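Local coordinates for 3-oxoacyl-[acyl-carrier-protein] synthase, mitochondrial (Arabidopsis thaliana, PDB 2IX4) that catalyses the condensation steps of mitochondrial fatty acid synthesis, adding two carbons from malonyl-ACP to a growing acyl chain, at residues Val3-Leu8 with Gly253-Glu258. Residues are numbered along the deposited sequence; the frame is centred on the assembly and turned at random.
Sequences VVVTGL and GVIVLE
Thr6 and Glu258 meet nearly at right angles across two antiparallel strands. On the sheet face shared with Val4, the CB of Glu258 starts an arm whose CG lies between backbone N and carbonyl carbon (chi1 71°), and the extended chain beyond brings the carboxylate back over the neighbouring strand. CG rests 3.8 Å from Thr6 CG2; CD passes near the threonine hydroxyl; OE2, through its anti lone pair, accepts a hydrogen bond from Thr6 OG1 at 2.7 Å. Arg266 adds a salt bridge to OE2, while OE1 is hydrogen-bonded to His262 ND1, so the buried charge is probably well compensated. With an alanine here, the Thr6 hydroxyl and the Arg266 guanidinium would probably lose this acceptor, and a gap would be likely to open beside Thr6 CG2.

Beneath this grip the backbones illustrate a beta bulge: Val5 pairs with Leu257 and Leu8 with Ile255, but Thr6 and Gly7 together face Val256. Thr6 N donates to Val256 O (3.0 Å), Val256 N to Gly7 O (2.9 Å), and Gly7 N stays buried without a partner. Before the bulge, Val4 N bonds Glu258 O almost straight (176°), and Glu258 N returns a bond to Val4 O.

In the layered thiolase fold, the opposite face of this sheet packs on the central helices. There Leu257 CD2 touches both Val3 CG1 (3.8 Å) and Val5 CG2 (4.0 Å), and Leu8 CD2 touches Ile255 CG2 (3.7 Å); helix 181-195 covers Val3 and Leu257, helix 364-378 Val5, Leu8 and Ile255.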
ATOM      1  N   VAL A   3       6.967 -15.397 -16.007  1.00 21.84           N
ATOM      2  CA  VAL A   3       7.026 -15.472 -14.548  1.00 21.47           C
ATOM      3  C   VAL A   3       6.354 -16.751 -14.057  1.00 21.40           C
ATOM      4  O   VAL A   3       5.193 -17.017 -14.376  1.00 21.37           O
ATOM      5  CB  VAL A   3       6.372 -14.226 -13.887  1.00 21.56           C
ATOM      6  CG1 VAL A   3       6.482 -14.292 -12.366  1.00 20.67           C
ATOM      7  CG2 VAL A   3       7.014 -12.939 -14.415  1.00 21.22           C
ATOM      8  N   VAL A   4       7.098 -17.542 -13.291  1.00 21.25           N
ATOM      9  CA  VAL A   4       6.582 -18.801 -12.757  1.00 21.28           C
ATOM     10  C   VAL A   4       6.590 -18.825 -11.226  1.00 21.20           C
ATOM     11  O   VAL A   4       7.265 -18.018 -10.583  1.00 21.32           O
ATOM     12  CB  VAL A   4       7.335 -20.047 -13.319  1.00 21.27           C
ATOM     13  CG1 VAL A   4       7.155 -20.161 -14.825  1.00 21.32           C
ATOM     14  CG2 VAL A   4       8.813 -20.031 -12.934  1.00 21.17           C
ATOM     15  N   VAL A   5       5.829 -19.756 -10.659  1.00 20.93           N
ATOM     16  CA  VAL A   5       5.717 -19.907  -9.216  1.00 20.55           C
ATOM     17  C   VAL A   5       6.535 -21.122  -8.800  1.00 20.39           C
ATOM     18  O   VAL A   5       6.307 -22.227  -9.298  1.00 20.35           O
ATOM     19  CB  VAL A   5       4.244 -20.087  -8.783  1.00 20.50           C
ATOM     20  CG1 VAL A   5       4.142 -20.219  -7.270  1.00 20.38           C
ATOM     21  CG2 VAL A   5       3.394 -18.918  -9.274  1.00 20.59           C
ATOM     22  N   THR A   6       7.488 -20.914  -7.891  1.00 20.14           N
ATOM     23  CA  THR A   6       8.405 -21.977  -7.477  1.00 19.86           C
ATOM     24  C   THR A   6       8.323 -22.315  -5.987  1.00 19.74           C
ATOM     25  O   THR A   6       8.956 -23.266  -5.531  1.00 19.54           O
ATOM     26  CB  THR A   6       9.874 -21.641  -7.847  1.00 19.91           C
ATOM     27  OG1 THR A   6      10.214 -20.339  -7.355  1.00 19.90           O
ATOM     28  CG2 THR A   6      10.075 -21.676  -9.352  1.00 20.19           C
ATOM     29  N   GLY A   7       7.542 -21.546  -5.234  1.00 19.64           N
ATOM     30  CA  GLY A   7       7.383 -21.790  -3.804  1.00 19.41           C
ATOM     31  C   GLY A   7       6.056 -21.288  -3.279  1.00 19.49           C
ATOM     32  O   GLY A   7       5.597 -20.220  -3.676  1.00 19.20           O
ATOM     33  N   LEU A   8       5.444 -22.071  -2.393  1.00 19.65           N
ATOM     34  CA  LEU A   8       4.170 -21.705  -1.771  1.00 19.72           C
ATOM     35  C   LEU A   8       4.289 -21.729  -0.249  1.00 20.05           C
ATOM     36  O   LEU A   8       4.938 -22.611   0.320  1.00 19.75           O
ATOM     37  CB  LEU A   8       3.050 -22.653  -2.221  1.00 19.74           C
ATOM     38  CG  LEU A   8       2.742 -22.872  -3.710  1.00 19.29           C
ATOM     39  CD1 LEU A   8       1.696 -23.959  -3.874  1.00 18.97           C
ATOM     40  CD2 LEU A   8       2.277 -21.600  -4.392  1.00 18.97           C
ATOM     41  N   GLY A 253      -0.684 -15.391   2.958  1.00 21.23           N
ATOM     42  CA  GLY A 253      -0.297 -16.218   1.827  1.00 20.95           C
ATOM     43  C   GLY A 253       0.901 -15.574   1.163  1.00 20.74           C
ATOM     44  O   GLY A 253       0.895 -14.375   0.881  1.00 20.75           O
ATOM     45  N   VAL A 254       1.942 -16.363   0.941  1.00 20.39           N
ATOM     46  CA  VAL A 254       3.151 -15.868   0.301  1.00 20.34           C
ATOM     47  C   VAL A 254       3.619 -16.870  -0.751  1.00 20.39           C
ATOM     48  O   VAL A 254       3.671 -18.079  -0.496  1.00 20.31           O
ATOM     49  CB  VAL A 254       4.280 -15.587   1.337  1.00 20.51           C
ATOM     50  CG1 VAL A 254       5.593 -15.271   0.640  1.00 20.15           C
ATOM     51  CG2 VAL A 254       3.891 -14.439   2.275  1.00 20.06           C
ATOM     52  N   ILE A 255       3.936 -16.361  -1.939  1.00 20.29           N
ATOM     53  CA  ILE A 255       4.511 -17.189  -2.999  1.00 20.33           C
ATOM     54  C   ILE A 255       5.876 -16.676  -3.436  1.00 20.28           C
ATOM     55  O   ILE A 255       6.197 -15.496  -3.255  1.00 20.13           O
ATOM     56  CB  ILE A 255       3.577 -17.306  -4.241  1.00 20.17           C
ATOM     57  CG1 ILE A 255       3.334 -15.938  -4.888  1.00 20.58           C
ATOM     58  CG2 ILE A 255       2.267 -17.978  -3.858  1.00 20.17           C
ATOM     59  CD1 ILE A 255       2.501 -15.986  -6.160  1.00 19.67           C
ATOM     60  N   VAL A 256       6.679 -17.575  -3.997  1.00 20.39           N
ATOM     61  CA  VAL A 256       7.924 -17.192  -4.644  1.00 20.42           C
ATOM     62  C   VAL A 256       7.668 -17.150  -6.146  1.00 20.82           C
ATOM     63  O   VAL A 256       7.373 -18.173  -6.769  1.00 20.96           O
ATOM     64  CB  VAL A 256       9.089 -18.153  -4.310  1.00 20.47           C
ATOM     65  CG1 VAL A 256      10.345 -17.769  -5.084  1.00 20.17           C
ATOM     66  CG2 VAL A 256       9.373 -18.146  -2.815  1.00 20.30           C
ATOM     67  N   LEU A 257       7.740 -15.948  -6.704  1.00 20.89           N
ATOM     68  CA  LEU A 257       7.675 -15.746  -8.137  1.00 21.19           C
ATOM     69  C   LEU A 257       9.096 -15.625  -8.662  1.00 21.41           C
ATOM     70  O   LEU A 257       9.955 -15.041  -7.999  1.00 21.49           O
ATOM     71  CB  LEU A 257       6.913 -14.463  -8.454  1.00 21.03           C
ATOM     72  CG  LEU A 257       5.425 -14.383  -8.123  1.00 21.36           C
ATOM     73  CD1 LEU A 257       5.002 -12.932  -8.028  1.00 21.50           C
ATOM     74  CD2 LEU A 257       4.596 -15.128  -9.170  1.00 21.44           C
ATOM     75  N   GLU A 258       9.353 -16.189  -9.837  1.00 21.80           N
ATOM     76  CA  GLU A 258      10.642 -15.985 -10.487  1.00 22.19           C
ATOM     77  C   GLU A 258      10.599 -16.130 -11.997  1.00 22.24           C
ATOM     78  O   GLU A 258       9.737 -16.815 -12.549  1.00 22.21           O
ATOM     79  CB  GLU A 258      11.759 -16.842  -9.858  1.00 22.51           C
ATOM     80  CG  GLU A 258      11.718 -18.320 -10.109  1.00 23.32           C
ATOM     81  CD  GLU A 258      12.865 -19.049  -9.410  1.00 24.64           C
ATOM     82  OE1 GLU A 258      14.024 -18.973  -9.878  1.00 25.82           O
ATOM     83  OE2 GLU A 258      12.608 -19.709  -8.384  1.00 25.25           O
TER